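Local coordinates for phosphatidylglycerophosphatase B (PDB 6FMX), which removes the terminal phosphate of phosphatidylglycerophosphate to give phosphatidylglycerol and also dephosphorylates undecaprenyl pyrophosphate in the bacterial cell membrane, at residues L26-F29 and F30-L33; D107-L110 and N111-K115; S135-G139 and H140-A144. One frame throughout, in Å; residues are numbered along the deposited sequence.

Contact 1. Residues L26-F29 and F30-L33; sequences LFLF and FLIL. With OLC ((2R)-2,3-dihydroxypropyl (9Z)-octadec-9-enoate), chain C; OLC ((2R)-2,3-dihydroxypropyl (9Z)-octadec-9-enoate), chain D.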
loop_
_atom_site.group_PDB
_atom_site.type_symbol
_atom_site.label_atom_id
_atom_site.label_comp_id
_atom_site.label_asym_id
_atom_site.label_seq_id
_atom_site.Cartn_x
_atom_site.Cartn_y
_atom_site.Cartn_z
ATOM N N LEU A 26 -1.319 12.543 -7.039
ATOM C CA LEU A 26 -1.713 11.627 -5.974
ATOM C C LEU A 26 -2.003 12.372 -4.679
ATOM O O LEU A 26 -2.931 12.017 -3.942
ATOM C CB LEU A 26 -0.619 10.587 -5.751
ATOM C CG LEU A 26 -0.378 9.635 -6.916
ATOM C CD1 LEU A 26 0.986 8.976 -6.803
ATOM C CD2 LEU A 26 -1.475 8.589 -6.948
ATOM N N PHE A 27 -1.205 13.399 -4.376
ATOM C CA PHE A 27 -1.442 14.191 -3.174
ATOM C C PHE A 27 -2.755 14.949 -3.268
ATOM O O PHE A 27 -3.520 15.009 -2.294
ATOM C CB PHE A 27 -0.283 15.162 -2.954
ATOM C CG PHE A 27 -0.450 16.049 -1.760
ATOM C CD1 PHE A 27 -0.396 15.527 -0.478
ATOM C CD2 PHE A 27 -0.641 17.412 -1.919
ATOM C CE1 PHE A 27 -0.544 16.347 0.624
ATOM C CE2 PHE A 27 -0.784 18.237 -0.821
ATOM C CZ PHE A 27 -0.736 17.702 0.452
ATOM N N LEU A 28 -3.032 15.541 -4.432
ATOM C CA LEU A 28 -4.298 16.237 -4.626
ATOM C C LEU A 28 -5.468 15.259 -4.597
ATOM O O LEU A 28 -6.542 15.581 -4.078
ATOM C CB LEU A 28 -4.271 17.008 -5.943
ATOM C CG LEU A 28 -3.324 18.213 -5.928
ATOM C CD1 LEU A 28 -3.276 18.902 -7.283
ATOM C CD2 LEU A 28 -3.733 19.190 -4.845
ATOM N N PHE A 29 -5.277 14.060 -5.151
ATOM C CA PHE A 29 -6.330 13.053 -5.098
ATOM C C PHE A 29 -6.648 12.672 -3.660
ATOM O O PHE A 29 -7.814 12.462 -3.311
ATOM C CB PHE A 29 -5.925 11.813 -5.895
ATOM C CG PHE A 29 -6.903 10.676 -5.777
ATOM C CD1 PHE A 29 -8.105 10.701 -6.465
ATOM C CD2 PHE A 29 -6.627 9.591 -4.963
ATOM C CE1 PHE A 29 -9.008 9.655 -6.354
ATOM C CE2 PHE A 29 -7.527 8.544 -4.853
ATOM C CZ PHE A 29 -8.721 8.579 -5.548
ATOM N N PHE A 30 -5.626 12.570 -2.808
ATOM C CA PHE A 30 -5.881 12.210 -1.418
ATOM C C PHE A 30 -6.679 13.294 -0.703
ATOM O O PHE A 30 -7.598 12.988 0.066
ATOM C CB PHE A 30 -4.578 11.939 -0.672
ATOM C CG PHE A 30 -4.770 11.735 0.799
ATOM C CD1 PHE A 30 -5.165 10.503 1.293
ATOM C CD2 PHE A 30 -4.558 12.770 1.692
ATOM C CE1 PHE A 30 -5.355 10.314 2.648
ATOM C CE2 PHE A 30 -4.743 12.580 3.051
ATOM C CZ PHE A 30 -5.143 11.352 3.528
ATOM N N LEU A 31 -6.322 14.566 -0.922
ATOM C CA LEU A 31 -7.050 15.659 -0.282
ATOM C C LEU A 31 -8.514 15.647 -0.682
ATOM O O LEU A 31 -9.403 15.837 0.158
ATOM C CB LEU A 31 -6.426 17.010 -0.643
ATOM C CG LEU A 31 -4.990 17.310 -0.219
ATOM C CD1 LEU A 31 -4.564 18.721 -0.674
ATOM C CD2 LEU A 31 -4.860 17.166 1.283
ATOM N N ILE A 32 -8.781 15.436 -1.967
ATOM C CA ILE A 32 -10.153 15.421 -2.448
ATOM C C ILE A 32 -10.918 14.262 -1.818
ATOM O O ILE A 32 -12.070 14.418 -1.395
ATOM C CB ILE A 32 -10.160 15.374 -3.984
ATOM C CG1 ILE A 32 -9.819 16.768 -4.518
ATOM C CG2 ILE A 32 -11.503 14.917 -4.508
ATOM C CD1 ILE A 32 -9.504 16.795 -5.981
ATOM N N LEU A 33 -10.272 13.098 -1.704
ATOM C CA LEU A 33 -10.900 11.962 -1.031
ATOM C C LEU A 33 -11.126 12.237 0.453
ATOM O O LEU A 33 -12.185 11.896 0.998
ATOM C CB LEU A 33 -10.046 10.707 -1.204
ATOM C CG LEU A 33 -10.499 9.681 -2.228
ATOM C CD1 LEU A 33 -9.635 8.440 -2.102
ATOM C CD2 LEU A 33 -11.960 9.346 -1.987
HETATM C C18 OLC C . -4.950 12.616 -10.790
HETATM C C10 OLC C . -9.824 12.997 -9.618
HETATM C C9 OLC C . -10.958 12.548 -9.121
HETATM C C17 OLC C . -5.955 13.724 -11.109
HETATM C C11 OLC C . -8.755 13.642 -8.732
HETATM C C8 OLC C . -11.239 12.646 -7.623
HETATM C C24 OLC C . -21.469 14.709 -4.477
HETATM C C16 OLC C . -5.375 15.124 -10.884
HETATM C C12 OLC C . -8.557 15.084 -9.205
HETATM C C7 OLC C . -12.442 11.773 -7.260
HETATM C C15 OLC C . -5.069 15.394 -9.410
HETATM C C13 OLC C . -7.386 15.794 -8.534
HETATM C C6 OLC C . -12.428 11.466 -5.761
HETATM C C14 OLC C . -6.174 14.877 -8.489
HETATM C C5 OLC C . -13.161 10.153 -5.502
HETATM C C4 OLC C . -14.313 10.399 -4.535
HETATM C C3 OLC C . -15.510 10.948 -5.306
HETATM C C2 OLC C . -15.767 12.377 -4.847
HETATM C C21 OLC C . -19.264 13.720 -5.026
HETATM C C1 OLC C . -17.139 12.808 -5.346
HETATM C C22 OLC C . -20.001 14.634 -4.077
HETATM O O19 OLC C . -17.495 12.504 -6.436
HETATM O O25 OLC C . -22.185 15.231 -3.390
HETATM O O23 OLC C . -19.886 14.068 -2.809
HETATM O O20 OLC C . -17.976 13.553 -4.512
HETATM C C18 OLC D . -9.573 20.791 -6.803
HETATM C C10 OLC D . -10.247 20.161 0.307
HETATM C C9 OLC D . -9.623 20.138 1.467
HETATM C C17 OLC D . -8.179 20.170 -6.784
HETATM C C11 OLC D . -9.958 19.096 -0.742
HETATM C C8 OLC D . -8.601 19.046 1.776
HETATM C C24 OLC D . -17.677 17.789 9.061
HETATM C C16 OLC D . -7.435 20.667 -5.548
HETATM C C12 OLC D . -9.613 19.761 -2.069
HETATM C C7 OLC D . -8.508 18.816 3.284
HETATM C C15 OLC D . -8.159 20.186 -4.292
HETATM C C13 OLC D . -8.522 20.815 -1.867
HETATM C C6 OLC D . -9.618 17.862 3.717
HETATM C C14 OLC D . -7.567 20.877 -3.062
HETATM C C5 OLC D . -9.984 18.152 5.171
HETATM C C4 OLC D . -11.327 17.513 5.496
HETATM C C3 OLC D . -12.438 18.546 5.334
HETATM C C2 OLC D . -13.778 17.909 5.681
HETATM C C21 OLC D . -15.206 17.759 9.148
HETATM C C1 OLC D . -13.974 17.928 7.195
HETATM C C22 OLC D . -16.450 18.425 9.697
HETATM O O19 OLC D . -13.047 18.086 7.916
HETATM O O25 OLC D . -18.511 17.327 10.085
HETATM O O23 OLC D . -16.486 18.222 11.080
HETATM O O20 OLC D . -15.248 17.772 7.750
#

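Contact 2. Residues D107-L110 and N111-K115; sequences DRLL and NKVLK. With OLC ((2R)-2,3-dihydroxypropyl (9Z)-octadec-9-enoate), chain F; OLC ((2R)-2,3-dihydroxypropyl (9Z)-octadec-9-enoate), chain E; WO4 (tungstate(VI)ion), chain G.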
loop_
_atom_site.group_PDB
_atom_site.type_symbol
_atom_site.label_atom_id
_atom_site.label_comp_id
_atom_site.label_asym_id
_atom_site.label_seq_id
_atom_site.Cartn_x
_atom_site.Cartn_y
_atom_site.Cartn_z
ATOM N N ASP A 107 6.071 5.804 5.862
ATOM C CA ASP A 107 4.738 5.385 5.473
ATOM C C ASP A 107 3.885 5.048 6.688
ATOM O O ASP A 107 2.732 5.481 6.791
ATOM C CB ASP A 107 4.856 4.186 4.542
ATOM C CG ASP A 107 3.536 3.759 3.994
ATOM O OD1 ASP A 107 3.145 4.323 2.955
ATOM O OD2 ASP A 107 2.893 2.873 4.602
ATOM N N ARG A 108 4.436 4.275 7.620
ATOM C CA ARG A 108 3.669 3.886 8.796
ATOM C C ARG A 108 3.367 5.092 9.669
ATOM O O ARG A 108 2.265 5.207 10.224
ATOM C CB ARG A 108 4.436 2.826 9.581
ATOM C CG ARG A 108 4.659 1.546 8.807
ATOM C CD ARG A 108 3.334 0.891 8.484
ATOM N NE ARG A 108 2.603 0.560 9.700
ATOM C CZ ARG A 108 1.287 0.402 9.766
ATOM N NH1 ARG A 108 0.539 0.544 8.677
ATOM N NH2 ARG A 108 0.721 0.099 10.928
ATOM N N LEU A 109 4.332 6.005 9.795
ATOM C CA LEU A 109 4.118 7.197 10.606
ATOM C C LEU A 109 3.020 8.076 10.019
ATOM O O LEU A 109 2.152 8.569 10.750
ATOM C CB LEU A 109 5.423 7.985 10.733
ATOM C CG LEU A 109 5.387 9.236 11.613
ATOM C CD1 LEU A 109 4.740 8.928 12.955
ATOM C CD2 LEU A 109 6.786 9.815 11.806
ATOM N N LEU A 110 3.047 8.285 8.702
ATOM C CA LEU A 110 2.056 9.142 8.062
ATOM C C LEU A 110 0.657 8.537 8.155
ATOM O O LEU A 110 -0.319 9.247 8.423
ATOM C CB LEU A 110 2.454 9.378 6.604
ATOM C CG LEU A 110 1.538 10.190 5.692
ATOM C CD1 LEU A 110 1.392 11.623 6.206
ATOM C CD2 LEU A 110 2.079 10.187 4.260
ATOM N N ASN A 111 0.543 7.228 7.938
ATOM C CA ASN A 111 -0.751 6.562 8.049
ATOM C C ASN A 111 -1.330 6.719 9.450
ATOM O O ASN A 111 -2.520 7.012 9.616
ATOM C CB ASN A 111 -0.601 5.083 7.684
ATOM C CG ASN A 111 -1.913 4.335 7.731
ATOM O OD1 ASN A 111 -2.264 3.759 8.751
ATOM N ND2 ASN A 111 -2.646 4.348 6.625
ATOM N N LYS A 112 -0.492 6.536 10.475
ATOM C CA LYS A 112 -0.958 6.649 11.855
ATOM C C LYS A 112 -1.425 8.065 12.171
ATOM O O LYS A 112 -2.482 8.256 12.789
ATOM C CB LYS A 112 0.156 6.222 12.812
ATOM C CG LYS A 112 -0.034 6.684 14.244
ATOM C CD LYS A 112 0.833 5.869 15.196
ATOM C CE LYS A 112 0.746 6.398 16.627
ATOM N NZ LYS A 112 1.294 7.778 16.769
ATOM N N VAL A 113 -0.659 9.071 11.742
ATOM C CA VAL A 113 -1.011 10.458 12.032
ATOM C C VAL A 113 -2.315 10.840 11.338
ATOM O O VAL A 113 -3.192 11.475 11.937
ATOM C CB VAL A 113 0.136 11.398 11.625
ATOM C CG1 VAL A 113 -0.355 12.844 11.587
ATOM C CG2 VAL A 113 1.307 11.247 12.589
ATOM N N LEU A 114 -2.466 10.458 10.068
ATOM C CA LEU A 114 -3.695 10.782 9.353
ATOM C C LEU A 114 -4.898 10.060 9.947
ATOM O O LEU A 114 -5.996 10.629 10.029
ATOM C CB LEU A 114 -3.550 10.440 7.875
ATOM C CG LEU A 114 -2.594 11.379 7.141
ATOM C CD1 LEU A 114 -2.165 10.760 5.834
ATOM C CD2 LEU A 114 -3.270 12.719 6.923
ATOM N N LYS A 115 -4.721 8.801 10.348
ATOM C CA LYS A 115 -5.837 8.046 10.907
ATOM C C LYS A 115 -6.363 8.711 12.170
ATOM O O LYS A 115 -7.573 8.898 12.326
ATOM C CB LYS A 115 -5.409 6.614 11.201
ATOM C CG LYS A 115 -5.344 5.750 9.966
ATOM C CD LYS A 115 -5.851 4.381 10.255
ATOM C CE LYS A 115 -4.737 3.443 10.589
ATOM N NZ LYS A 115 -5.161 2.052 10.316
HETATM C C10 OLC F . 16.583 2.924 8.558
HETATM C C9 OLC F . 15.336 2.886 9.019
HETATM C C11 OLC F . 17.328 4.236 8.505
HETATM C C8 OLC F . 14.665 4.153 9.491
HETATM C C24 OLC F . 3.304 -1.465 13.392
HETATM C C12 OLC F . 17.115 4.889 7.145
HETATM C C7 OLC F . 13.608 3.811 10.534
HETATM C C6 OLC F . 12.991 2.445 10.261
HETATM C C5 OLC F . 11.496 2.450 10.560
HETATM C C4 OLC F . 11.078 1.175 11.281
HETATM C C3 OLC F . 9.721 0.687 10.788
HETATM C C2 OLC F . 8.590 1.271 11.627
HETATM C C21 OLC F . 5.514 -0.343 13.168
HETATM C C1 OLC F . 7.477 0.257 11.749
HETATM C C22 OLC F . 4.252 -0.766 12.426
HETATM O O19 OLC F . 7.615 -0.873 11.311
HETATM O O25 OLC F . 2.697 -0.495 14.253
HETATM O O23 OLC F . 3.608 0.392 11.880
HETATM O O20 OLC F . 6.224 0.621 12.392
HETATM C C18 OLC E . 13.591 14.510 -3.771
HETATM C C10 OLC E . 11.743 8.621 1.563
HETATM C C9 OLC E . 11.727 8.642 2.879
HETATM C C17 OLC E . 12.647 13.984 -2.693
HETATM C C11 OLC E . 11.652 9.906 0.748
HETATM C C8 OLC E . 11.624 9.955 3.662
HETATM C C24 OLC E . 6.758 3.939 13.036
HETATM C C16 OLC E . 13.259 14.265 -1.321
HETATM C C12 OLC E . 12.928 10.064 -0.078
HETATM C C7 OLC E . 12.586 9.895 4.854
HETATM C C15 OLC E . 12.933 13.110 -0.376
HETATM C C13 OLC E . 13.892 10.999 0.643
HETATM C C6 OLC E . 11.922 10.434 6.126
HETATM C C14 OLC E . 14.168 12.222 -0.230
HETATM C C5 OLC E . 12.275 9.548 7.328
HETATM C C4 OLC E . 11.179 9.568 8.403
HETATM C C3 OLC E . 11.221 8.253 9.191
HETATM C C2 OLC E . 10.002 8.160 10.110
HETATM C C21 OLC E . 8.662 5.231 11.969
HETATM C C1 OLC E . 10.013 6.852 10.902
HETATM C C22 OLC E . 7.159 5.157 12.218
HETATM O O19 OLC E . 10.865 6.051 10.722
HETATM O O25 OLC E . 5.498 4.203 13.598
HETATM O O23 OLC E . 6.757 6.296 12.924
HETATM O O20 OLC E . 9.010 6.585 11.843
HETATM W W WO4 G . -5.653 -1.328 8.268
HETATM O O1 WO4 G . -7.243 -2.313 9.076
HETATM O O2 WO4 G . -5.844 0.680 8.492
HETATM O O3 WO4 G . -3.974 -1.831 9.304
HETATM O O4 WO4 G . -5.605 -1.758 6.308
#

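Contact 3. Residues S135-G139 and H140-A144; sequences SFPSG and HSMNA. With WO4 (tungstate(VI)ion), chain G.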
loop_
_atom_site.group_PDB
_atom_site.type_symbol
_atom_site.label_atom_id
_atom_site.label_comp_id
_atom_site.label_asym_id
_atom_site.label_seq_id
_atom_site.Cartn_x
_atom_site.Cartn_y
_atom_site.Cartn_z
ATOM N N SER A 135 -10.346 4.039 10.367
ATOM C CA SER A 135 -10.492 3.381 9.072
ATOM C C SER A 135 -9.706 4.051 7.947
ATOM O O SER A 135 -9.265 3.365 7.020
ATOM C CB SER A 135 -11.972 3.327 8.686
ATOM O OG SER A 135 -12.219 2.266 7.795
ATOM N N PHE A 136 -9.518 5.372 7.990
ATOM C CA PHE A 136 -9.012 6.122 6.841
ATOM C C PHE A 136 -7.688 6.813 7.169
ATOM O O PHE A 136 -7.622 7.571 8.146
ATOM C CB PHE A 136 -10.048 7.185 6.388
ATOM C CG PHE A 136 -9.653 7.939 5.130
ATOM C CD1 PHE A 136 -8.875 9.083 5.206
ATOM C CD2 PHE A 136 -10.074 7.508 3.878
ATOM C CE1 PHE A 136 -8.506 9.776 4.055
ATOM C CE2 PHE A 136 -9.717 8.206 2.718
ATOM C CZ PHE A 136 -8.935 9.337 2.812
ATOM N N PRO A 137 -6.631 6.622 6.361
ATOM C CA PRO A 137 -6.535 5.746 5.183
ATOM C C PRO A 137 -6.144 4.319 5.567
ATOM O O PRO A 137 -5.621 4.131 6.666
ATOM C CB PRO A 137 -5.434 6.400 4.339
ATOM C CG PRO A 137 -4.580 7.138 5.332
ATOM C CD PRO A 137 -5.451 7.493 6.513
ATOM N N SER A 138 -6.377 3.341 4.681
ATOM C CA SER A 138 -6.083 1.946 5.002
ATOM C C SER A 138 -4.581 1.712 5.073
ATOM O O SER A 138 -3.858 1.979 4.112
ATOM C CB SER A 138 -6.708 1.014 3.960
ATOM O OG SER A 138 -6.110 -0.274 4.019
ATOM N N GLY A 139 -4.114 1.193 6.208
ATOM C CA GLY A 139 -2.688 0.969 6.365
ATOM C C GLY A 139 -2.157 -0.159 5.494
ATOM O O GLY A 139 -1.061 -0.054 4.947
ATOM N N HIS A 140 -2.924 -1.251 5.360
ATOM C CA HIS A 140 -2.473 -2.343 4.494
ATOM C C HIS A 140 -2.320 -1.867 3.056
ATOM O O HIS A 140 -1.354 -2.226 2.370
ATOM C CB HIS A 140 -3.446 -3.527 4.554
ATOM C CG HIS A 140 -3.223 -4.465 5.704
ATOM N ND1 HIS A 140 -3.280 -4.068 7.024
ATOM C CD2 HIS A 140 -3.005 -5.803 5.727
ATOM C CE1 HIS A 140 -3.084 -5.113 7.807
ATOM N NE2 HIS A 140 -2.919 -6.180 7.046
ATOM N N SER A 141 -3.269 -1.060 2.577
ATOM C CA SER A 141 -3.198 -0.560 1.213
ATOM C C SER A 141 -2.063 0.433 1.051
ATOM O O SER A 141 -1.357 0.444 0.038
ATOM C CB SER A 141 -4.535 0.077 0.828
ATOM O OG SER A 141 -5.611 -0.783 1.180
ATOM N N MET A 142 -1.873 1.291 2.067
ATOM C CA MET A 142 -0.785 2.257 2.048
ATOM C C MET A 142 0.573 1.563 2.112
ATOM O O MET A 142 1.515 1.967 1.418
ATOM C CB MET A 142 -0.947 3.224 3.215
ATOM C CG MET A 142 -0.087 4.470 3.130
ATOM S SD MET A 142 -0.874 5.828 4.013
ATOM C CE MET A 142 0.564 6.857 4.343
ATOM N N ASN A 143 0.693 0.534 2.959
ATOM C CA ASN A 143 1.910 -0.280 3.005
ATOM C C ASN A 143 2.197 -0.917 1.650
ATOM O O ASN A 143 3.338 -0.894 1.167
ATOM C CB ASN A 143 1.775 -1.395 4.049
ATOM C CG ASN A 143 1.723 -0.895 5.476
ATOM O OD1 ASN A 143 1.954 0.275 5.756
ATOM N ND2 ASN A 143 1.405 -1.807 6.398
ATOM N N ALA A 144 1.178 -1.533 1.039
ATOM C CA ALA A 144 1.424 -2.321 -0.168
ATOM C C ALA A 144 1.724 -1.420 -1.360
ATOM O O ALA A 144 2.574 -1.739 -2.199
ATOM C CB ALA A 144 0.230 -3.232 -0.469
HETATM W W WO4 G . -5.653 -1.328 8.268
HETATM O O1 WO4 G . -7.243 -2.313 9.076
HETATM O O2 WO4 G . -5.844 0.680 8.492
HETATM O O3 WO4 G . -3.974 -1.831 9.304
HETATM O O4 WO4 G . -5.605 -1.758 6.308
#

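Contact 1. Residues L26-F29 and F30-L33
F29 and L33, one helical turn apart, lean out together from the same flank of the helix. The CD1 methyl of L33 presses against the outer end of the F29 ring, 3.5 Å from its CE2 atom and almost as near CZ. CG of F29 stands anti to the backbone N (chi1 174°), which carries the ring outward and slightly toward the C-terminal end of the helix, to the L33 methyl. A second i to i+4 pair is built differently: F27 and L31 cross, and L31 sits over one face of the F27 ring near its rim, CD1 of L31 coming within 3.8 Å of F27 CE2. Regular backbone bonds, such as L33 N to F29 O at 3.0 Å, hold these bumps in register.

Two monoolein chains fill the hollows outside. One, chain C, meets the F29 ring edge in plane through C11, while the CD1 tip of I32 reaches its C13 at 3.5 Å. The same I32 methyl meets C17 of the other lipid, chain D, at 3.7 Å, so it touches both acyl chains. The segment belongs to transmembrane helix 21-36, whose F27, F29 and F30 side chains pack on helix 192-215, with the F30 ring also meeting that of F136.

Contact 2. Residues D107-L110 and N111-K115
L110 lays its CD1 methyl beside that of L114, one turn further along helix 96-118, with CD1 of L110 3.7 Å from CD1 of L114. The two side chains lean the same way, and L114 also rests its CG and CD1 against the carbonyl oxygen of L110. L109 and V113 form a looser copy of this pair on the surface, where CD1 of L109 is 4.2 Å from CG2 of V113 and the O23 hydroxyl of a monoolein, chain E, lies against L109 CB. Main-chain bonds underlie both pairs, as in V113 N to L109 O at 3.0 Å.

The polar flank faces another way. R108 is bent at chi2 and chi3, both near -60°, and its NE comes to the glycerol hydroxyl O23 of a second monoolein, chain F, at a distance too short to be reliable; NH2 makes a weak bond to the same oxygen. NH1, on another corner of the guanidinium, donates to N143 OD1. N111 turns its amide toward the neighbouring loop and gives ND2 to the carbonyl of P137.

K115, also bent at chi2 and chi3, hydrogen-bonds through NZ to O2 of the tungstate, although the modelled length is doubtfully short, and S133 OG gives the same NZ a second partner. A transmembrane helix that delivers the leading lysine of the first phosphatase sequence motif to a bound oxyanion is characteristic of the PAP2 phosphatases.

Contact 3. Residues S135-G139 and H140-A144
S138 OG is gripped by three partners: it donates to tungstate O4 at 2.8 Å and accepts from S141 OG at 2.9 Å and, as the N-cap of helix 139-158, from S141 N at 3.3 Å. With chi1 at 162° the hydroxyl is placed to meet all three. Replacing the serine with an alanine takes away this hydroxyl and is likely to leave S141 N uncapped and O4 short of one donor.

H140 N also donates to O4, at 2.9 Å. Beside it, G139 N points almost straight at O2, 2.9 Å away with an N-H...O angle of 173°, so successive backbone amides at the start of the helix face the anion. The H140 ring meets O3 at its edge, in plane, through ND1 at 3.3 Å.

Just before this turn, a cis peptide precedes P137. M142 N closes the first turn on S138 O at 2.9 Å, and N143 N to G139 O follows at 2.7 Å, while ND2 of N143 is held by G72 O.

K115, R122, R184 and H190 complete the tungstate pocket. Amide hydrogens and the positive end of a helix, set among the lysine and arginines, would favour a doubly charged oxyanion, consistent with a pocket that holds the substrate phosphate beside H140, the inferred proton donor, and H190, the inferred nucleophile.

Overall arrangement
Contacts 2 and 3 both supply groups to one site: their centres lie 9 Å apart and both touch the tungstate, K115 from helix 96-118 and S138, G139 and H140 from the start of helix 139-158. They are also stitched directly, N111 ND2 lying 3.0 Å from P137 O and R108 NH1 3.3 Å from N143 OD1. Contact 1, about 15 Å and 14 Å from the other two between centres, stands outside the pocket on the lipid-facing helix 21-36. F30 links it inward, its CE1 3.5 Å from F136 CE1 and its CZ 3.8 Å from L114 CD1, while its side chain remains about 11 Å from the tungstate.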